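Local coordinates for bifunctional endomannanase/endoglucanase (Caldanaerobius polysaccharolyticus, PDB 3W0K), which probably hydrolyses the beta-linked backbones of mannan and cellulose as a glycoside hydrolase of family 5, built on a beta/alpha barrel, at residues A[12-17]-A[45-50]; A[41-46]-A[81-86]; A[52-57]-A[96-101]. One frame throughout, in Å; residues are numbered along the deposited sequence.

Contact 1 of 3, residues A[12-17]-A[45-50]; sequences YVWEEG and YRFWTR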
loop_
_atom_site.group_PDB
_atom_site.type_symbol
_atom_site.label_atom_id
_atom_site.label_comp_id
_atom_site.label_asym_id
_atom_site.label_seq_id
_atom_site.Cartn_x
_atom_site.Cartn_y
_atom_site.Cartn_z
ATOM N N TYR A 12 10.629 0.218 -6.119
ATOM C CA TYR A 12 9.536 1.179 -6.215
ATOM C C TYR A 12 9.438 2.054 -7.467
ATOM O O TYR A 12 8.367 2.154 -8.067
ATOM C CB TYR A 12 9.569 2.047 -4.954
ATOM C CG TYR A 12 8.457 3.051 -4.823
ATOM C CD1 TYR A 12 7.126 2.678 -4.991
ATOM C CD2 TYR A 12 8.736 4.378 -4.504
ATOM C CE1 TYR A 12 6.104 3.599 -4.846
ATOM C CE2 TYR A 12 7.719 5.310 -4.353
ATOM C CZ TYR A 12 6.403 4.914 -4.527
ATOM O OH TYR A 12 5.393 5.836 -4.396
ATOM N N VAL A 13 10.529 2.718 -7.834
ATOM C CA VAL A 13 10.528 3.591 -9.008
ATOM C C VAL A 13 11.756 3.342 -9.875
ATOM O O VAL A 13 12.891 3.406 -9.400
ATOM C CB VAL A 13 10.479 5.092 -8.604
ATOM C CG1 VAL A 13 10.604 5.979 -9.838
ATOM C CG2 VAL A 13 9.174 5.406 -7.887
ATOM N N TRP A 14 11.513 3.045 -11.146
ATOM C CA TRP A 14 12.590 2.784 -12.086
ATOM C C TRP A 14 13.108 4.062 -12.728
ATOM O O TRP A 14 12.373 5.033 -12.903
ATOM C CB TRP A 14 12.124 1.813 -13.179
ATOM C CG TRP A 14 13.121 1.624 -14.302
ATOM C CD1 TRP A 14 14.167 0.747 -14.333
ATOM C CD2 TRP A 14 13.167 2.347 -15.540
ATOM N NE1 TRP A 14 14.864 0.881 -15.511
ATOM C CE2 TRP A 14 14.271 1.856 -16.269
ATOM C CE3 TRP A 14 12.384 3.366 -16.101
ATOM C CZ2 TRP A 14 14.612 2.349 -17.535
ATOM C CZ3 TRP A 14 12.725 3.858 -17.361
ATOM C CH2 TRP A 14 13.831 3.346 -18.060
ATOM N N GLU A 15 14.394 4.029 -13.065
ATOM C CA GLU A 15 15.100 5.109 -13.740
ATOM C C GLU A 15 16.128 4.372 -14.594
ATOM O O GLU A 15 16.597 3.300 -14.206
ATOM C CB GLU A 15 15.801 6.012 -12.731
ATOM N N GLU A 16 16.460 4.921 -15.759
ATOM C CA GLU A 16 17.437 4.283 -16.640
ATOM C C GLU A 16 18.753 4.034 -15.904
ATOM O O GLU A 16 19.331 4.953 -15.321
ATOM C CB GLU A 16 17.678 5.146 -17.884
ATOM C CG GLU A 16 18.659 4.551 -18.899
ATOM C CD GLU A 16 18.197 3.223 -19.480
ATOM O OE1 GLU A 16 19.007 2.272 -19.500
ATOM O OE2 GLU A 16 17.034 3.129 -19.927
ATOM N N GLY A 17 19.189 2.776 -15.898
ATOM C CA GLY A 17 20.429 2.411 -15.236
ATOM C C GLY A 17 20.299 2.048 -13.766
ATOM O O GLY A 17 21.252 1.545 -13.169
ATOM N N TYR A 45 6.828 -1.742 -12.982
ATOM C CA TYR A 45 7.005 -2.732 -14.048
ATOM C C TYR A 45 8.111 -2.392 -15.047
ATOM O O TYR A 45 8.581 -3.270 -15.773
ATOM C CB TYR A 45 5.681 -2.994 -14.787
ATOM C CG TYR A 45 5.334 -1.991 -15.867
ATOM C CD1 TYR A 45 5.628 -2.254 -17.204
ATOM C CD2 TYR A 45 4.713 -0.785 -15.556
ATOM C CE1 TYR A 45 5.316 -1.341 -18.209
ATOM C CE2 TYR A 45 4.390 0.138 -16.555
ATOM C CZ TYR A 45 4.697 -0.149 -17.878
ATOM O OH TYR A 45 4.389 0.749 -18.873
ATOM N N ARG A 46 8.529 -1.128 -15.082
ATOM C CA ARG A 46 9.584 -0.712 -16.004
ATOM C C ARG A 46 10.946 -1.306 -15.645
ATOM O O ARG A 46 11.875 -1.279 -16.456
ATOM C CB ARG A 46 9.660 0.811 -16.095
ATOM C CG ARG A 46 8.438 1.437 -16.744
ATOM C CD ARG A 46 8.566 2.943 -16.773
ATOM N NE ARG A 46 8.701 3.476 -15.422
ATOM C CZ ARG A 46 9.049 4.725 -15.137
ATOM N NH1 ARG A 46 9.305 5.589 -16.113
ATOM N NH2 ARG A 46 9.139 5.113 -13.873
ATOM N N PHE A 47 11.069 -1.845 -14.434
ATOM C CA PHE A 47 12.321 -2.478 -14.030
ATOM C C PHE A 47 12.589 -3.716 -14.890
ATOM O O PHE A 47 13.737 -4.128 -15.043
ATOM C CB PHE A 47 12.289 -2.882 -12.553
ATOM C CG PHE A 47 12.779 -1.814 -11.616
ATOM C CD1 PHE A 47 14.139 -1.551 -11.490
ATOM C CD2 PHE A 47 11.884 -1.093 -10.830
ATOM C CE1 PHE A 47 14.603 -0.585 -10.591
ATOM C CE2 PHE A 47 12.337 -0.128 -9.928
ATOM C CZ PHE A 47 13.700 0.126 -9.809
ATOM N N TRP A 48 11.532 -4.297 -15.457
ATOM C CA TRP A 48 11.677 -5.490 -16.291
ATOM C C TRP A 48 11.012 -5.351 -17.657
ATOM O O TRP A 48 10.986 -6.303 -18.440
ATOM C CB TRP A 48 11.115 -6.722 -15.562
ATOM C CG TRP A 48 9.622 -6.690 -15.319
ATOM C CD1 TRP A 48 8.641 -6.999 -16.219
ATOM C CD2 TRP A 48 8.950 -6.374 -14.091
ATOM N NE1 TRP A 48 7.407 -6.900 -15.632
ATOM C CE2 TRP A 48 7.566 -6.519 -14.325
ATOM C CE3 TRP A 48 9.385 -5.988 -12.816
ATOM C CZ2 TRP A 48 6.608 -6.293 -13.330
ATOM C CZ3 TRP A 48 8.434 -5.764 -11.827
ATOM C CH2 TRP A 48 7.060 -5.918 -12.092
ATOM N N THR A 49 10.489 -4.162 -17.947
ATOM C CA THR A 49 9.807 -3.919 -19.215
ATOM C C THR A 49 10.359 -2.681 -19.902
ATOM O O THR A 49 10.339 -1.587 -19.337
ATOM C CB THR A 49 8.299 -3.700 -18.993
ATOM O OG1 THR A 49 7.777 -4.744 -18.165
ATOM C CG2 THR A 49 7.552 -3.686 -20.325
ATOM N N ARG A 50 10.826 -2.854 -21.134
ATOM C CA ARG A 50 11.378 -1.742 -21.890
ATOM C C ARG A 50 10.397 -1.215 -22.930
ATOM O O ARG A 50 9.770 -1.986 -23.653
ATOM C CB ARG A 50 12.688 -2.158 -22.571
ATOM C CG ARG A 50 13.405 -1.011 -23.272
ATOM C CD ARG A 50 14.902 -1.269 -23.388
ATOM N NE ARG A 50 15.556 -1.331 -22.080
ATOM C CZ ARG A 50 15.855 -0.270 -21.330
ATOM N NH1 ARG A 50 15.563 0.954 -21.749
ATOM N NH2 ARG A 50 16.451 -0.437 -20.157
#

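Contact 2 of 3, residues A[41-46]-A[81-86]; sequences IPVDYR and LNLHRA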
loop_
_atom_site.group_PDB
_atom_site.type_symbol
_atom_site.label_atom_id
_atom_site.label_comp_id
_atom_site.label_asym_id
_atom_site.label_seq_id
_atom_site.Cartn_x
_atom_site.Cartn_y
_atom_site.Cartn_z
ATOM N N ILE A 41 5.495 -4.854 -0.995
ATOM C CA ILE A 41 6.518 -4.445 -1.945
ATOM C C ILE A 41 5.899 -3.851 -3.212
ATOM O O ILE A 41 5.543 -4.585 -4.136
ATOM C CB ILE A 41 7.418 -5.649 -2.339
ATOM C CG1 ILE A 41 7.996 -6.324 -1.088
ATOM C CG2 ILE A 41 8.559 -5.187 -3.243
ATOM C CD1 ILE A 41 8.995 -5.476 -0.336
ATOM N N PRO A 42 5.715 -2.521 -3.248
ATOM C CA PRO A 42 5.136 -1.847 -4.420
ATOM C C PRO A 42 6.227 -1.697 -5.481
ATOM O O PRO A 42 7.254 -1.070 -5.229
ATOM C CB PRO A 42 4.699 -0.496 -3.850
ATOM C CG PRO A 42 5.724 -0.237 -2.777
ATOM C CD PRO A 42 5.857 -1.588 -2.114
ATOM N N VAL A 43 6.007 -2.271 -6.661
ATOM C CA VAL A 43 7.021 -2.222 -7.715
ATOM C C VAL A 43 6.627 -1.506 -9.007
ATOM O O VAL A 43 5.446 -1.330 -9.304
ATOM C CB VAL A 43 7.552 -3.646 -8.056
ATOM C CG1 VAL A 43 8.007 -4.358 -6.785
ATOM C CG2 VAL A 43 6.489 -4.470 -8.772
ATOM N N ASP A 44 7.649 -1.112 -9.765
ATOM C CA ASP A 44 7.514 -0.412 -11.043
ATOM C C ASP A 44 7.817 -1.442 -12.140
ATOM O O ASP A 44 8.937 -1.947 -12.223
ATOM C CB ASP A 44 8.545 0.730 -11.073
ATOM C CG ASP A 44 8.416 1.640 -12.283
ATOM O OD1 ASP A 44 7.916 1.213 -13.343
ATOM O OD2 ASP A 44 8.849 2.804 -12.170
ATOM N N TYR A 45 6.828 -1.742 -12.982
ATOM C CA TYR A 45 7.005 -2.732 -14.048
ATOM C C TYR A 45 8.111 -2.392 -15.047
ATOM O O TYR A 45 8.581 -3.270 -15.773
ATOM C CB TYR A 45 5.681 -2.994 -14.787
ATOM C CG TYR A 45 5.334 -1.991 -15.867
ATOM C CD1 TYR A 45 5.628 -2.254 -17.204
ATOM C CD2 TYR A 45 4.713 -0.785 -15.556
ATOM C CE1 TYR A 45 5.316 -1.341 -18.209
ATOM C CE2 TYR A 45 4.390 0.138 -16.555
ATOM C CZ TYR A 45 4.697 -0.149 -17.878
ATOM O OH TYR A 45 4.389 0.749 -18.873
ATOM N N ARG A 46 8.529 -1.128 -15.082
ATOM C CA ARG A 46 9.584 -0.712 -16.004
ATOM C C ARG A 46 10.946 -1.306 -15.645
ATOM O O ARG A 46 11.875 -1.279 -16.456
ATOM C CB ARG A 46 9.660 0.811 -16.095
ATOM C CG ARG A 46 8.438 1.437 -16.744
ATOM C CD ARG A 46 8.566 2.943 -16.773
ATOM N NE ARG A 46 8.701 3.476 -15.422
ATOM C CZ ARG A 46 9.049 4.725 -15.137
ATOM N NH1 ARG A 46 9.305 5.589 -16.113
ATOM N NH2 ARG A 46 9.139 5.113 -13.873
ATOM N N LEU A 81 3.135 -8.663 -2.811
ATOM C CA LEU A 81 3.686 -8.077 -4.033
ATOM C C LEU A 81 2.636 -7.203 -4.702
ATOM O O LEU A 81 1.531 -7.661 -4.988
ATOM C CB LEU A 81 4.133 -9.186 -4.994
ATOM C CG LEU A 81 4.685 -8.747 -6.353
ATOM C CD1 LEU A 81 5.968 -7.950 -6.181
ATOM C CD2 LEU A 81 4.931 -9.980 -7.221
ATOM N N ASN A 82 2.998 -5.954 -4.978
ATOM C CA ASN A 82 2.079 -5.004 -5.596
ATOM C C ASN A 82 2.640 -4.337 -6.845
ATOM O O ASN A 82 3.819 -3.995 -6.892
ATOM C CB ASN A 82 1.726 -3.904 -4.575
ATOM C CG ASN A 82 1.061 -2.689 -5.218
ATOM O OD1 ASN A 82 1.656 -1.614 -5.307
ATOM N ND2 ASN A 82 -0.170 -2.865 -5.685
ATOM N N LEU A 83 1.805 -4.183 -7.872
ATOM C CA LEU A 83 2.242 -3.456 -9.057
ATOM C C LEU A 83 1.843 -2.011 -8.757
ATOM O O LEU A 83 0.653 -1.683 -8.719
ATOM C CB LEU A 83 1.547 -3.942 -10.335
ATOM C CG LEU A 83 2.016 -5.262 -10.950
ATOM C CD1 LEU A 83 1.356 -5.442 -12.315
ATOM C CD2 LEU A 83 3.530 -5.264 -11.106
ATOM N N HIS A 84 2.833 -1.183 -8.430
ATOM C CA HIS A 84 2.586 0.222 -8.115
ATOM C C HIS A 84 2.406 0.992 -9.414
ATOM O O HIS A 84 1.508 1.834 -9.535
ATOM C CB HIS A 84 3.727 0.805 -7.293
ATOM C CG HIS A 84 3.403 2.136 -6.702
ATOM N ND1 HIS A 84 3.709 3.321 -7.332
ATOM C CD2 HIS A 84 2.744 2.471 -5.568
ATOM C CE1 HIS A 84 3.247 4.330 -6.614
ATOM N NE2 HIS A 84 2.658 3.840 -5.539
ATOM N N ARG A 85 3.345 0.785 -10.331
ATOM C CA ARG A 85 3.243 1.347 -11.668
ATOM C C ARG A 85 3.023 0.067 -12.460
ATOM O O ARG A 85 3.862 -0.843 -12.441
ATOM C CB ARG A 85 4.514 2.061 -12.143
ATOM C CG ARG A 85 4.386 2.532 -13.605
ATOM C CD ARG A 85 5.533 3.426 -14.057
ATOM N NE ARG A 85 5.512 4.726 -13.391
ATOM C CZ ARG A 85 4.792 5.774 -13.780
ATOM N NH1 ARG A 85 4.007 5.702 -14.851
ATOM N NH2 ARG A 85 4.851 6.903 -13.082
ATOM N N ALA A 86 1.827 -0.049 -13.019
ATOM C CA ALA A 86 1.425 -1.207 -13.805
ATOM C C ALA A 86 1.259 -0.772 -15.251
ATOM O O ALA A 86 1.246 0.423 -15.541
ATOM C CB ALA A 86 0.093 -1.743 -13.272
HETATM O O HOH W 1 7.084 4.506 -10.974
#

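Contact 3 of 3, residues A[52-57]-A[96-101]; sequences FDYFNP and IERDNL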
loop_
_atom_site.group_PDB
_atom_site.type_symbol
_atom_site.label_atom_id
_atom_site.label_comp_id
_atom_site.label_asym_id
_atom_site.label_seq_id
_atom_site.Cartn_x
_atom_site.Cartn_y
_atom_site.Cartn_z
ATOM N N PHE A 52 7.297 -0.123 -23.025
ATOM C CA PHE A 52 5.941 -0.679 -23.053
ATOM C C PHE A 52 5.791 -2.026 -23.758
ATOM O O PHE A 52 4.688 -2.408 -24.147
ATOM C CB PHE A 52 4.974 0.353 -23.656
ATOM C CG PHE A 52 5.180 1.742 -23.128
ATOM C CD1 PHE A 52 4.820 2.063 -21.822
ATOM C CD2 PHE A 52 5.795 2.714 -23.912
ATOM C CE1 PHE A 52 5.077 3.334 -21.304
ATOM C CE2 PHE A 52 6.055 3.985 -23.406
ATOM C CZ PHE A 52 5.696 4.294 -22.097
ATOM N N ASP A 53 6.902 -2.750 -23.889
ATOM C CA ASP A 53 6.929 -4.070 -24.528
ATOM C C ASP A 53 6.550 -5.084 -23.438
ATOM O O ASP A 53 7.373 -5.899 -23.011
ATOM C CB ASP A 53 8.353 -4.323 -25.041
ATOM C CG ASP A 53 8.458 -5.516 -25.978
ATOM O OD1 ASP A 53 7.454 -6.208 -26.241
ATOM O OD2 ASP A 53 9.584 -5.756 -26.456
ATOM N N TYR A 54 5.291 -5.024 -23.010
ATOM C CA TYR A 54 4.763 -5.864 -21.931
ATOM C C TYR A 54 4.996 -7.356 -22.071
ATOM O O TYR A 54 5.248 -8.042 -21.081
ATOM C CB TYR A 54 3.256 -5.642 -21.753
ATOM C CG TYR A 54 2.806 -4.197 -21.771
ATOM C CD1 TYR A 54 3.386 -3.245 -20.931
ATOM C CD2 TYR A 54 1.793 -3.786 -22.637
ATOM C CE1 TYR A 54 2.966 -1.914 -20.957
ATOM C CE2 TYR A 54 1.364 -2.461 -22.670
ATOM C CZ TYR A 54 1.955 -1.533 -21.827
ATOM O OH TYR A 54 1.530 -0.224 -21.858
ATOM N N PHE A 55 4.898 -7.857 -23.296
ATOM C CA PHE A 55 5.064 -9.281 -23.540
ATOM C C PHE A 55 6.488 -9.804 -23.664
ATOM O O PHE A 55 6.693 -10.991 -23.926
ATOM C CB PHE A 55 4.180 -9.711 -24.706
ATOM C CG PHE A 55 2.720 -9.548 -24.422
ATOM C CD1 PHE A 55 1.992 -10.583 -23.841
ATOM C CD2 PHE A 55 2.084 -8.337 -24.668
ATOM C CE1 PHE A 55 0.652 -10.412 -23.506
ATOM C CE2 PHE A 55 0.742 -8.155 -24.336
ATOM C CZ PHE A 55 0.028 -9.193 -23.753
ATOM N N ASN A 56 7.467 -8.934 -23.431
ATOM C CA ASN A 56 8.871 -9.340 -23.470
ATOM C C ASN A 56 9.551 -8.914 -22.169
ATOM O O ASN A 56 10.509 -8.141 -22.173
ATOM C CB ASN A 56 9.593 -8.728 -24.672
ATOM C CG ASN A 56 10.972 -9.335 -24.897
ATOM O OD1 ASN A 56 11.116 -10.554 -24.980
ATOM N ND2 ASN A 56 11.990 -8.486 -24.981
ATOM N N PRO A 57 9.056 -9.413 -21.026
ATOM C CA PRO A 57 9.671 -9.035 -19.754
ATOM C C PRO A 57 11.054 -9.650 -19.582
ATOM O O PRO A 57 11.340 -10.714 -20.133
ATOM C CB PRO A 57 8.692 -9.610 -18.731
ATOM C CG PRO A 57 8.221 -10.853 -19.401
ATOM C CD PRO A 57 7.961 -10.374 -20.812
ATOM N N ILE A 96 3.225 9.605 -17.790
ATOM C CA ILE A 96 4.431 8.939 -18.284
ATOM C C ILE A 96 4.064 7.648 -19.027
ATOM O O ILE A 96 4.832 7.161 -19.859
ATOM C CB ILE A 96 5.405 8.631 -17.102
ATOM C CG1 ILE A 96 6.042 9.932 -16.608
ATOM C CG2 ILE A 96 6.474 7.617 -17.500
ATOM C CD1 ILE A 96 6.991 9.742 -15.437
ATOM N N GLU A 97 2.894 7.093 -18.723
ATOM C CA GLU A 97 2.446 5.874 -19.390
ATOM C C GLU A 97 1.997 6.183 -20.808
ATOM O O GLU A 97 1.538 7.291 -21.099
ATOM C CB GLU A 97 1.272 5.241 -18.637
ATOM C CG GLU A 97 1.637 4.623 -17.297
ATOM C CD GLU A 97 2.682 3.532 -17.427
ATOM O OE1 GLU A 97 2.498 2.611 -18.251
ATOM O OE2 GLU A 97 3.704 3.606 -16.724
ATOM N N ARG A 98 2.147 5.204 -21.692
ATOM C CA ARG A 98 1.718 5.354 -23.080
ATOM C C ARG A 98 0.223 5.053 -23.154
ATOM O O ARG A 98 -0.548 5.796 -23.763
ATOM C CB ARG A 98 2.464 4.360 -23.976
ATOM C CG ARG A 98 2.080 4.436 -25.449
ATOM C CD ARG A 98 2.626 3.250 -26.237
ATOM N NE ARG A 98 1.955 2.005 -25.869
ATOM C CZ ARG A 98 2.325 0.794 -26.276
ATOM N NH1 ARG A 98 3.377 0.644 -27.072
ATOM N NH2 ARG A 98 1.634 -0.269 -25.888
ATOM N N ASP A 99 -0.175 3.976 -22.485
ATOM C CA ASP A 99 -1.556 3.508 -22.475
ATOM C C ASP A 99 -2.326 3.853 -21.209
ATOM O O ASP A 99 -1.756 4.336 -20.230
ATOM C CB ASP A 99 -1.578 1.984 -22.625
ATOM C CG ASP A 99 -0.777 1.498 -23.812
ATOM O OD1 ASP A 99 -0.706 2.223 -24.824
ATOM O OD2 ASP A 99 -0.228 0.380 -23.733
ATOM N N ASN A 100 -3.627 3.575 -21.252
ATOM C CA ASN A 100 -4.527 3.781 -20.124
ATOM C C ASN A 100 -5.119 2.421 -19.767
ATOM O O ASN A 100 -5.990 1.902 -20.467
ATOM C CB ASN A 100 -5.656 4.751 -20.477
ATOM C CG ASN A 100 -6.693 4.859 -19.370
ATOM O OD1 ASN A 100 -6.466 4.408 -18.244
ATOM N ND2 ASN A 100 -7.847 5.429 -19.690
ATOM N N LEU A 101 -4.654 1.870 -18.654
ATOM C CA LEU A 101 -5.093 0.567 -18.171
ATOM C C LEU A 101 -6.603 0.410 -18.034
ATOM O O LEU A 101 -7.145 -0.666 -18.267
ATOM C CB LEU A 101 -4.447 0.290 -16.810
ATOM C CG LEU A 101 -4.816 -1.019 -16.106
ATOM C CD1 LEU A 101 -4.406 -2.200 -16.981
ATOM C CD2 LEU A 101 -4.121 -1.105 -14.753
HETATM O O HOH W 2 1.596 2.359 -20.825
#

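Contact 1 of 3, residues A[12-17]-A[45-50]
Glu16 and Arg50 form a salt bridge at the exposed end of this contact, Arg50 NH1 giving a fairly straight bond (159°) of 3.2 Å to Glu16 OE2. The oxygen uses its syn lone pair and lies close to the guanidinium plane, although carboxylate and guanidinium are turned 45° against each other. Two long charged chains suit this place, reaching across from separate loops.

Inward, Trp14, with CG anti to the backbone N (chi1 172°), carries its indole across the backbone of Arg46, whose O lies over one face. The rim of the six-membered ring points at one face of the Arg46 guanidinium, Trp14 CE3 coming 3.7 Å from Arg46 CZ, while the charge of Arg46 is paired with Asp44. The edge of the five-membered ring is turned to the face of Phe47 in a T-shaped pair, centroids 5.1 Å apart, and Trp14 CB sits over the phenyl ring, 3.8 Å from its centroid. An alanine in place of Trp14 would probably leave the Arg46 guanidinium without its aromatic neighbour and Phe47 without its edge-on partner.

The two segments lie in consecutive barrel loops, from strand 4-7 to helix 25-33 and from strand 38-44 to helix 62-74.

Contact 2 of 3, residues A[41-46]-A[81-86]
Val43 and Leu83 pair in parallel between neighbouring strands of the TIM barrel, 38-44 and 78-83, which helix 62-74 joins as a beta-alpha-beta unit. Regular bonding gives way to a beta bulge at His84: Val43 O accepts from both His84 N (2.8 Å) and Arg85 N (3.2 Å), pairing Asp44 with Arg85.

Beta-branched Val43 fits the side it shares with Ile41, Leu81 and Leu83, its CG2 3.9 Å from Leu83 CD2, and helix 105-121 packs on both leucines. Pro42, Asn82, Asp44 and Arg85 face the other way. His84 hydrogen-bonds through NE2 to a Tris molecule, probably from the crystallisation liquor.

Asp44 is held mainly by Arg46, which grips it side-on, NH2 meeting OD2 at 2.9 Å, and closes an Asx turn from its backbone N onto OD1; Trp14 N also bonds to OD2. Arg85, its CG anti to the backbone N (chi1 175°), runs alongside, CD 3.3 Å from Asp44 OD1, and NH1 bridges to Glu97. Arg85 NE lies over one face of the Arg46 guanidinium, 3.7 Å from NH2, like charges whose closeness the carboxylate probably eases. Water 1 donates to Asp44 OD2 (2.7 Å) and accepts from Arg85 NE (2.9 Å).

Contact 3 of 3, residues A[52-57]-A[96-101]
Asp99 OD2 is gripped twice, by Tyr54 OH across the contact at 2.6 Å and by NH2 of the adjacent Arg98 at 2.9 Å. The two donors arrive differently: the phenol comes from above the carboxylate plane, 45° out of it, whereas NH2 meets the syn lone pair. Arg98 NE bonds to Asp99 OD1, completing a side-on pair of bonds, and OD1 also has a salt bridge to Arg106. With both oxygens engaged, the buried carboxylate has little freedom to rotate, and its charge is probably balanced by Arg98 and Arg106.

A tyrosine suits this place: the ring of Tyr54 spans the distance while its hydroxyl serves as donor and acceptor at once. Water 2 donates to Tyr54 OH (2.8 Å) and to Glu97 OE1 (2.7 Å), and accepts from Asp99 N (2.9 Å), so one water molecule joins both segments. Glu97 itself turns to Tyr45 and Arg85. These are two successive loops on the C-terminal side of the TIM barrel, following strands 38-44 and 78-83; the first makes a type I turn from Asp53 to Asn56.

Toward the surface, Phe52 and Arg98 lie alongside each other, pointing opposite ways. The arginine chain leaves with CG anti to the backbone N (chi1 180°), and its CB rests over the centre of the phenyl ring in a CH-pi contact, 3.5 Å from the centroid and 6° off the normal. Farther along, one face of the guanidinium covers Phe52 CB, which is 3.8 Å from Arg98 CZ.

Overall arrangement
The three contacts join the first three beta-alpha loops at the C-terminal end of the barrel strands, which carries the active site in TIM-barrel glycosidases. Contacts 1 and 2 share Tyr45 and Arg46, have centres about 10 Å apart, and meet where Trp14 N probably bonds to Asp44 OD2 (2.9 Å). Contact 3, its centre about 13 Å from that of contact 2, is tied in by Glu97: OE2 forms a salt bridge with Arg85 NH1 (2.8 Å), and OE1 lies 2.7 Å from Tyr45 OH, probably hydrogen-bonded. The side chains of Tyr12 and His84 lie about 4 Å and about 3 Å (nearest atoms) from a Tris molecule, probably from the crystallisation liquor, that may mark the substrate pocket.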